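Long-range contact in Lmo0547 protein (Listeria monocytogenes, PDB 4R9N), which probably regulates transcription as a DNA-binding protein of the SorC family, with a domain that is thought to bind a sugar effector: residues T217-L231 with L239-I253. Sequence-based numbering, arbitrary orientation. Where two conformers were deposited one is given.
Sequences TVVALANGLQKKEAL and LIDVIVITDRMAEYI
Lys228 runs its extended chain across one face of the Tyr252 ring, at about a right angle to the tyrosine side chain. CD makes a CH-pi contact, 3.5 Å from the ring centroid. NZ makes a cation-pi contact over the same ring and also donates to Tyr252 O, at 2.9 Å. The ammonium group is thus held by both the ring and the main chain of one residue. Leu225 CD2 meets the ring obliquely at Tyr252 CD2. Met249, a selenomethionine, and Leu225 pass alongside each other, running opposite ways. The Met249 chain bends at chi2 (72°) and chi3 (35°), which brings CE to 3.5 Å from Leu225 CD2 and against the backbone of Gly224. Deeper in, Leu231 CD2 packs on Ile245, Met249 and Ile253, and its CD1 faces Ile240 CD1.

Strands 217-221 and 242-246 are parallel neighbours in a Rossmann-like sheet, joined through helix 228-236 as a beta-alpha-beta unit. Val219 runs alongside Val242 on one face of the sheet, and Leu221 alongside Val244 on the same face. Helix 30-49 covers Val242 and Val244. Ala220 CB meets Ile240 CD1 on the other sheet face. Before strand 242-246, Asp241 OD2 accepts from Val218 N with its anti lone pair (2.9 Å), while Val218 O receives both Asp241 N and Val242 N. At the C-terminal end of strand 242-246, two waters bridge Asn223 OD1 to Thr246, one at the backbone N and the other at OG1. Thr246 OG1 also N-caps helix 247-253 by accepting from Met249 N (3.1 Å).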
ATOM      1  N   THR A 217       3.478  12.378   0.705  1.00 18.35           N
ATOM      2  CA  THR A 217       3.029  11.644   1.881  1.00 18.89           C
ATOM      3  C   THR A 217       2.561  10.271   1.487  1.00 17.43           C
ATOM      4  O   THR A 217       1.496  10.103   0.858  1.00 17.12           O
ATOM      5  CB  THR A 217       1.893  12.339   2.629  1.00 20.37           C
ATOM      6  OG1 THR A 217       2.254  13.709   2.947  1.00 24.77           O
ATOM      7  CG2 THR A 217       1.485  11.557   3.903  1.00 22.14           C
ATOM      8  N   VAL A 218       3.292   9.265   1.891  1.00 16.88           N
ATOM      9  CA  VAL A 218       2.898   7.880   1.633  1.00 16.75           C
ATOM     10  C   VAL A 218       2.502   7.297   3.006  1.00 17.01           C
ATOM     11  O   VAL A 218       3.302   7.311   3.966  1.00 15.72           O
ATOM     12  CB  VAL A 218       4.047   7.046   1.044  1.00 17.58           C
ATOM     13  CG1 VAL A 218       3.679   5.558   1.022  1.00 17.66           C
ATOM     14  CG2 VAL A 218       4.406   7.561  -0.325  1.00 17.75           C
ATOM     15  N   VAL A 219       1.259   6.816   3.081  1.00 16.16           N
ATOM     16  CA  VAL A 219       0.736   6.216   4.260  1.00 16.70           C
ATOM     17  C   VAL A 219       0.684   4.716   4.104  1.00 17.04           C
ATOM     18  O   VAL A 219       0.167   4.241   3.084  1.00 16.71           O
ATOM     19  CB  VAL A 219      -0.703   6.677   4.476  1.00 17.78           C
ATOM     20  CG1 VAL A 219      -1.225   6.048   5.754  1.00 18.86           C
ATOM     21  CG2 VAL A 219      -0.745   8.181   4.538  1.00 18.23           C
ATOM     22  N   ALA A 220       1.243   3.983   5.049  1.00 15.11           N
ATOM     23  CA  ALA A 220       1.158   2.541   5.036  1.00 17.83           C
ATOM     24  C   ALA A 220       0.339   2.017   6.196  1.00 19.32           C
ATOM     25  O   ALA A 220       0.425   2.505   7.403  1.00 17.80           O
ATOM     26  CB  ALA A 220       2.543   1.941   5.042  1.00 18.58           C
ATOM     27  N   LEU A 221      -0.485   1.047   5.850  1.00 20.37           N
ATOM     28  CA  LEU A 221      -1.324   0.310   6.797  1.00 24.15           C
ATOM     29  C   LEU A 221      -0.786  -1.104   6.885  1.00 26.54           C
ATOM     30  O   LEU A 221      -0.708  -1.751   5.851  1.00 31.40           O
ATOM     31  CB  LEU A 221      -2.727   0.213   6.195  1.00 27.51           C
ATOM     32  CG  LEU A 221      -3.751   1.325   6.321  1.00 35.65           C
ATOM     33  CD1 LEU A 221      -3.174   2.705   6.229  1.00 33.88           C
ATOM     34  CD2 LEU A 221      -4.881   1.144   5.309  1.00 35.31           C
ATOM     35  N   ALA A 222      -0.437  -1.623   8.064  1.00 28.45           N
ATOM     36  CA  ALA A 222       0.053  -3.011   8.127  1.00 27.88           C
ATOM     37  C   ALA A 222      -0.391  -3.689   9.404  1.00 29.27           C
ATOM     38  O   ALA A 222      -0.465  -3.066  10.451  1.00 26.42           O
ATOM     39  CB  ALA A 222       1.567  -3.062   8.046  1.00 29.71           C
ATOM     40  N   ASN A 223      -0.602  -4.997   9.333  1.00 33.46           N
ATOM     41  CA  ASN A 223      -0.860  -5.750  10.555  1.00 34.31           C
ATOM     42  C   ASN A 223      -0.267  -7.136  10.463  1.00 36.44           C
ATOM     43  O   ASN A 223      -0.186  -7.711   9.354  1.00 39.64           O
ATOM     44  CB  ASN A 223      -2.359  -5.878  10.788  1.00 37.04           C
ATOM     45  CG  ASN A 223      -2.696  -6.437  12.174  1.00 44.85           C
ATOM     46  OD1 ASN A 223      -2.169  -5.987  13.207  1.00 41.96           O
ATOM     47  ND2 ASN A 223      -3.555  -7.437  12.196  1.00 48.91           N
ATOM     48  N   GLY A 224       0.088  -7.697  11.621  1.00 35.40           N
ATOM     49  CA  GLY A 224       0.515  -9.082  11.690  1.00 35.04           C
ATOM     50  C   GLY A 224       2.001  -9.177  11.818  1.00 35.73           C
ATOM     51  O   GLY A 224       2.780  -8.614  11.045  1.00 31.86           O
ATOM     52  N   LEU A 225       2.424  -9.923  12.812  1.00 36.90           N
ATOM     53  CA  LEU A 225       3.825  -9.883  13.190  1.00 40.66           C
ATOM     54  C   LEU A 225       4.744 -10.517  12.113  1.00 40.13           C
ATOM     55  O   LEU A 225       5.898 -10.112  11.983  1.00 39.78           O
ATOM     56  CB  LEU A 225       3.969 -10.444  14.630  1.00 45.26           C
ATOM     57  CG  LEU A 225       3.115  -9.624  15.680  1.00 48.48           C
ATOM     58  CD1 LEU A 225       3.002 -10.330  17.023  1.00 51.56           C
ATOM     59  CD2 LEU A 225       3.595  -8.193  15.953  1.00 46.50           C
ATOM     60  N   GLN A 226       4.218 -11.426  11.278  1.00 40.13           N
ATOM     61  CA  GLN A 226       4.950 -11.972  10.126  0.70 41.23           C
ATOM     62  C   GLN A 226       5.407 -10.872   9.159  1.00 40.10           C
ATOM     63  O   GLN A 226       6.299 -11.079   8.336  1.00 43.12           O
ATOM     64  CB  GLN A 226       4.083 -12.992   9.348  0.70 42.54           C
ATOM     65  CG  GLN A 226       3.940 -14.367  10.015  0.70 47.19           C
ATOM     66  CD  GLN A 226       3.109 -15.365   9.202  0.70 49.05           C
ATOM     67  OE1 GLN A 226       2.666 -15.074   8.088  0.70 49.78           O
ATOM     68  NE2 GLN A 226       2.899 -16.550   9.761  0.70 51.37           N
ATOM     69  N   LYS A 227       4.765  -9.699   9.194  1.00 33.31           N
ATOM     70  CA  LYS A 227       5.203  -8.608   8.299  1.00 32.74           C
ATOM     71  C   LYS A 227       6.280  -7.666   8.879  1.00 30.12           C
ATOM     72  O   LYS A 227       6.665  -6.705   8.237  1.00 28.38           O
ATOM     73  CB  LYS A 227       4.009  -7.796   7.871  1.00 34.66           C
ATOM     74  CG  LYS A 227       2.910  -8.579   7.198  1.00 36.71           C
ATOM     75  CD  LYS A 227       1.861  -7.570   6.789  1.00 40.53           C
ATOM     76  CE  LYS A 227       0.577  -8.211   6.277  1.00 41.26           C
ATOM     77  NZ  LYS A 227      -0.166  -7.074   5.627  1.00 42.97           N
ATOM     78  N   LYS A 228       6.793  -7.954  10.069  1.00 30.61           N
ATOM     79  CA  LYS A 228       7.810  -7.110  10.685  1.00 30.40           C
ATOM     80  C   LYS A 228       9.001  -6.833   9.815  1.00 29.59           C
ATOM     81  O   LYS A 228       9.395  -5.672   9.622  1.00 30.21           O
ATOM     82  CB  LYS A 228       8.286  -7.716  12.025  1.00 35.07           C
ATOM     83  CG  LYS A 228       9.479  -7.011  12.666  1.00 36.63           C
ATOM     84  CD  LYS A 228       9.724  -7.610  14.061  1.00 40.83           C
ATOM     85  CE  LYS A 228      11.079  -7.306  14.633  1.00 43.92           C
ATOM     86  NZ  LYS A 228      11.126  -7.746  16.084  1.00 49.06           N
ATOM     87  N   GLU A 229       9.620  -7.888   9.284  1.00 28.25           N
ATOM     88  CA  GLU A 229      10.792  -7.705   8.460  1.00 28.70           C
ATOM     89  C   GLU A 229      10.507  -6.813   7.247  1.00 26.30           C
ATOM     90  O   GLU A 229      11.272  -5.881   6.916  1.00 26.75           O
ATOM     91  CB  GLU A 229      11.331  -9.090   8.066  1.00 32.07           C
ATOM     92  CG  GLU A 229      12.502  -9.078   7.117  1.00 36.80           C
ATOM     93  CD  GLU A 229      13.018 -10.501   6.766  1.00 41.07           C
ATOM     94  OE1 GLU A 229      12.241 -11.401   6.321  1.00 48.45           O
ATOM     95  OE2 GLU A 229      14.220 -10.691   6.898  1.00 42.52           O
ATOM     96  N   ALA A 230       9.400  -7.081   6.575  1.00 25.31           N
ATOM     97  CA  ALA A 230       8.998  -6.280   5.414  1.00 22.58           C
ATOM     98  C   ALA A 230       8.781  -4.822   5.792  1.00 22.10           C
ATOM     99  O   ALA A 230       9.218  -3.919   5.126  1.00 20.90           O
ATOM    100  CB  ALA A 230       7.712  -6.835   4.843  1.00 22.06           C
ATOM    101  N   LEU A 231       8.051  -4.612   6.862  1.00 21.53           N
ATOM    102  CA  LEU A 231       7.758  -3.236   7.315  1.00 22.54           C
ATOM    103  C   LEU A 231       8.975  -2.454   7.748  1.00 22.60           C
ATOM    104  O   LEU A 231       9.205  -1.246   7.384  1.00 21.21           O
ATOM    105  CB  LEU A 231       6.733  -3.335   8.426  1.00 21.76           C
ATOM    106  CG  LEU A 231       6.251  -2.035   9.013  1.00 23.37           C
ATOM    107  CD1 LEU A 231       5.687  -1.148   7.924  1.00 23.30           C
ATOM    108  CD2 LEU A 231       5.180  -2.375  10.028  1.00 24.26           C
ATOM    109  N   LEU A 239      10.546   4.751   2.528  1.00 25.64           N
ATOM    110  CA  LEU A 239       9.464   4.655   1.536  1.00 25.85           C
ATOM    111  C   LEU A 239       8.130   5.199   2.091  1.00 25.86           C
ATOM    112  O   LEU A 239       7.202   5.412   1.321  1.00 26.87           O
ATOM    113  CB  LEU A 239       9.223   3.229   1.164  1.00 26.29           C
ATOM    114  CG  LEU A 239      10.413   2.571   0.483  1.00 28.13           C
ATOM    115  CD1 LEU A 239      10.170   1.089   0.216  1.00 27.69           C
ATOM    116  CD2 LEU A 239      10.692   3.334  -0.830  1.00 29.63           C
ATOM    117  N   ILE A 240       8.051   5.338   3.417  1.00 24.29           N
ATOM    118  CA  ILE A 240       6.800   5.557   4.137  1.00 23.19           C
ATOM    119  C   ILE A 240       6.970   6.764   5.024  1.00 26.41           C
ATOM    120  O   ILE A 240       7.935   6.895   5.767  1.00 28.77           O
ATOM    121  CB  ILE A 240       6.452   4.360   5.033  1.00 23.70           C
ATOM    122  CG1 ILE A 240       6.100   3.167   4.183  1.00 25.95           C
ATOM    123  CG2 ILE A 240       5.347   4.696   6.056  1.00 24.23           C
ATOM    124  CD1 ILE A 240       6.305   1.849   4.909  1.00 30.14           C
ATOM    125  N   ASP A 241       5.950   7.587   5.032  1.00 23.42           N
ATOM    126  CA  ASP A 241       5.898   8.825   5.839  1.00 25.31           C
ATOM    127  C   ASP A 241       4.995   8.731   7.060  1.00 22.16           C
ATOM    128  O   ASP A 241       5.276   9.354   8.096  1.00 23.56           O
ATOM    129  CB  ASP A 241       5.486   9.994   4.954  1.00 26.23           C
ATOM    130  CG  ASP A 241       6.437  10.181   3.772  1.00 31.20           C
ATOM    131  OD1 ASP A 241       7.666  10.411   4.048  1.00 36.97           O
ATOM    132  OD2 ASP A 241       5.993  10.076   2.572  1.00 26.56           O
ATOM    133  N   VAL A 242       3.923   7.954   6.954  1.00 20.12           N
ATOM    134  CA  VAL A 242       2.930   7.870   7.990  1.00 19.46           C
ATOM    135  C   VAL A 242       2.582   6.377   8.072  1.00 20.06           C
ATOM    136  O   VAL A 242       2.304   5.682   7.023  1.00 17.76           O
ATOM    137  CB  VAL A 242       1.647   8.669   7.595  1.00 21.12           C
ATOM    138  CG1 VAL A 242       0.525   8.426   8.596  1.00 22.66           C
ATOM    139  CG2 VAL A 242       1.944  10.178   7.407  1.00 21.54           C
ATOM    140  N   ILE A 243       2.604   5.858   9.259  1.00 20.18           N
ATOM    141  CA  ILE A 243       2.142   4.487   9.487  0.70 22.67           C
ATOM    142  C   ILE A 243       0.971   4.442  10.392  1.00 22.29           C
ATOM    143  O   ILE A 243       0.857   5.268  11.361  1.00 23.91           O
ATOM    144  CB  ILE A 243       3.217   3.560  10.084  0.70 25.11           C
ATOM    145  CG1 ILE A 243       3.819   4.082  11.378  0.70 27.38           C
ATOM    146  CG2 ILE A 243       4.306   3.278   9.071  0.70 24.95           C
ATOM    147  CD1 ILE A 243       4.637   2.991  12.043  0.70 29.88           C
ATOM    148  N   VAL A 244       0.062   3.521  10.104  1.00 21.93           N
ATOM    149  CA  VAL A 244      -1.075   3.226  10.941  1.00 22.31           C
ATOM    150  C   VAL A 244      -0.912   1.759  11.287  1.00 24.06           C
ATOM    151  O   VAL A 244      -0.951   0.884  10.391  1.00 21.51           O
ATOM    152  CB  VAL A 244      -2.440   3.456  10.245  1.00 23.37           C
ATOM    153  CG1 VAL A 244      -3.543   3.295  11.246  1.00 26.55           C
ATOM    154  CG2 VAL A 244      -2.495   4.874   9.670  1.00 26.02           C
ATOM    155  N   ILE A 245      -0.649   1.503  12.568  1.00 23.37           N
ATOM    156  CA  ILE A 245      -0.427   0.163  13.083  1.00 23.43           C
ATOM    157  C   ILE A 245      -0.968  -0.009  14.482  1.00 23.87           C
ATOM    158  O   ILE A 245      -1.315   0.971  15.150  1.00 24.12           O
ATOM    159  CB  ILE A 245       1.050  -0.273  13.077  1.00 25.83           C
ATOM    160  CG1 ILE A 245       1.880   0.623  13.975  1.00 27.11           C
ATOM    161  CG2 ILE A 245       1.605  -0.345  11.638  1.00 26.45           C
ATOM    162  CD1 ILE A 245       3.309   0.076  14.138  1.00 29.00           C
ATOM    163  N   THR A 246      -1.014  -1.257  14.913  1.00 24.81           N
ATOM    164  CA  THR A 246      -1.515  -1.610  16.210  1.00 25.62           C
ATOM    165  C   THR A 246      -0.417  -1.391  17.237  1.00 25.85           C
ATOM    166  O   THR A 246       0.764  -1.324  16.919  1.00 23.83           O
ATOM    167  CB  THR A 246      -1.947  -3.088  16.321  1.00 27.53           C
ATOM    168  OG1 THR A 246      -0.865  -3.950  16.051  1.00 29.89           O
ATOM    169  CG2 THR A 246      -3.126  -3.414  15.429  1.00 28.90           C
ATOM    170  N   ASP A 247      -0.799  -1.306  18.478  1.00 28.80           N
ATOM    171  CA  ASP A 247       0.230  -1.192  19.540  1.00 31.00           C
ATOM    172  C   ASP A 247       1.059  -2.448  19.699  1.00 31.94           C
ATOM    173  O   ASP A 247       2.252  -2.378  20.042  1.00 33.12           O
ATOM    174  CB  ASP A 247      -0.390  -0.744  20.891  1.00 32.31           C
ATOM    175  CG  ASP A 247      -1.521  -1.597  21.332  1.00 34.72           C
ATOM    176  OD1 ASP A 247      -1.862  -2.612  20.644  1.00 36.31           O
ATOM    177  OD2 ASP A 247      -2.089  -1.232  22.420  1.00 38.71           O
ATOM    178  N   ARG A 248       0.441  -3.599  19.442  1.00 33.72           N
ATOM    179  CA  ARG A 248       1.165  -4.883  19.418  0.60 34.07           C
ATOM    180  C   ARG A 248       2.288  -4.896  18.351  1.00 33.46           C
ATOM    181  O   ARG A 248       3.417  -5.325  18.622  1.00 32.20           O
ATOM    182  CB  ARG A 248       0.167  -6.014  19.178  0.60 35.23           C
ATOM    183  CG  ARG A 248       0.543  -7.383  19.729  0.60 38.68           C
ATOM    184  CD  ARG A 248      -0.696  -8.109  20.255  0.60 39.32           C
ATOM    185  NE  ARG A 248      -1.824  -8.035  19.321  0.60 38.57           N
ATOM    186  CZ  ARG A 248      -3.101  -8.277  19.630  0.60 38.34           C
ATOM    187  NH1 ARG A 248      -4.027  -8.180  18.694  0.60 39.14           N
ATOM    188  NH2 ARG A 248      -3.453  -8.636  20.842  0.60 39.36           N
HETATM  189  N   MSE A 249       1.978  -4.409  17.141  1.00 30.39           N
HETATM  190  CA  MSE A 249       2.962  -4.320  16.081  1.00 31.79           C
HETATM  191  C   MSE A 249       3.989  -3.285  16.450  1.00 30.95           C
HETATM  192  O   MSE A 249       5.157  -3.479  16.186  1.00 30.95           O
HETATM  193  CB  MSE A 249       2.331  -3.872  14.767  1.00 31.32           C
HETATM  194  CG  MSE A 249       3.338  -3.638  13.657  1.00 36.19           C
HETATM  195 SE   MSE A 249       4.114  -5.336  12.976  0.65 43.93          SE
HETATM  196  CE  MSE A 249       2.435  -6.313  13.221  1.00 40.31           C
ATOM    197  N   ALA A 250       3.559  -2.158  17.009  1.00 29.61           N
ATOM    198  CA  ALA A 250       4.517  -1.128  17.412  1.00 29.43           C
ATOM    199  C   ALA A 250       5.565  -1.664  18.425  1.00 32.72           C
ATOM    200  O   ALA A 250       6.765  -1.375  18.297  1.00 32.74           O
ATOM    201  CB  ALA A 250       3.802   0.066  17.947  1.00 29.76           C
ATOM    202  N   GLU A 251       5.126  -2.450  19.393  1.00 35.42           N
ATOM    203  CA  GLU A 251       6.035  -2.970  20.426  1.00 39.24           C
ATOM    204  C   GLU A 251       7.079  -3.859  19.798  1.00 41.39           C
ATOM    205  O   GLU A 251       8.263  -3.814  20.150  1.00 40.67           O
ATOM    206  CB  GLU A 251       5.256  -3.718  21.514  1.00 45.28           C
ATOM    207  CG  GLU A 251       4.472  -2.773  22.427  1.00 48.58           C
ATOM    208  CD  GLU A 251       3.298  -3.425  23.165  1.00 56.97           C
ATOM    209  OE1 GLU A 251       3.109  -4.661  23.068  1.00 64.61           O
ATOM    210  OE2 GLU A 251       2.544  -2.695  23.857  1.00 61.80           O
ATOM    211  N   TYR A 252       6.621  -4.642  18.839  1.00 39.55           N
ATOM    212  CA  TYR A 252       7.414  -5.625  18.192  1.00 42.93           C
ATOM    213  C   TYR A 252       8.438  -4.990  17.265  1.00 41.83           C
ATOM    214  O   TYR A 252       9.509  -5.542  17.081  1.00 43.69           O
ATOM    215  CB  TYR A 252       6.474  -6.558  17.407  1.00 47.00           C
ATOM    216  CG  TYR A 252       7.106  -7.827  16.928  1.00 54.67           C
ATOM    217  CD1 TYR A 252       8.002  -8.546  17.737  1.00 58.23           C
ATOM    218  CD2 TYR A 252       6.801  -8.341  15.673  1.00 56.25           C
ATOM    219  CE1 TYR A 252       8.589  -9.725  17.291  1.00 60.35           C
ATOM    220  CE2 TYR A 252       7.387  -9.517  15.212  1.00 61.37           C
ATOM    221  CZ  TYR A 252       8.267 -10.213  16.026  1.00 61.65           C
ATOM    222  OH  TYR A 252       8.825 -11.377  15.559  1.00 65.08           O
ATOM    223  N   ILE A 253       8.114  -3.863  16.642  1.00 38.61           N
ATOM    224  CA  ILE A 253       9.081  -3.230  15.762  1.00 38.38           C
ATOM    225  C   ILE A 253       9.932  -2.161  16.446  1.00 40.33           C
ATOM    226  O   ILE A 253      10.880  -1.685  15.848  1.00 42.71           O
ATOM    227  CB  ILE A 253       8.456  -2.669  14.462  1.00 36.71           C
ATOM    228  CG1 ILE A 253       7.513  -1.498  14.709  1.00 37.79           C
ATOM    229  CG2 ILE A 253       7.741  -3.778  13.705  1.00 37.18           C
ATOM    230  CD1 ILE A 253       7.066  -0.822  13.412  1.00 35.43           C
TER
HETATM  231  O   HOH W   1      -0.469  -3.412  13.029  1.00 29.51           O
HETATM  232  O   HOH W   2      -1.968  -6.488  15.939  1.00 33.61           O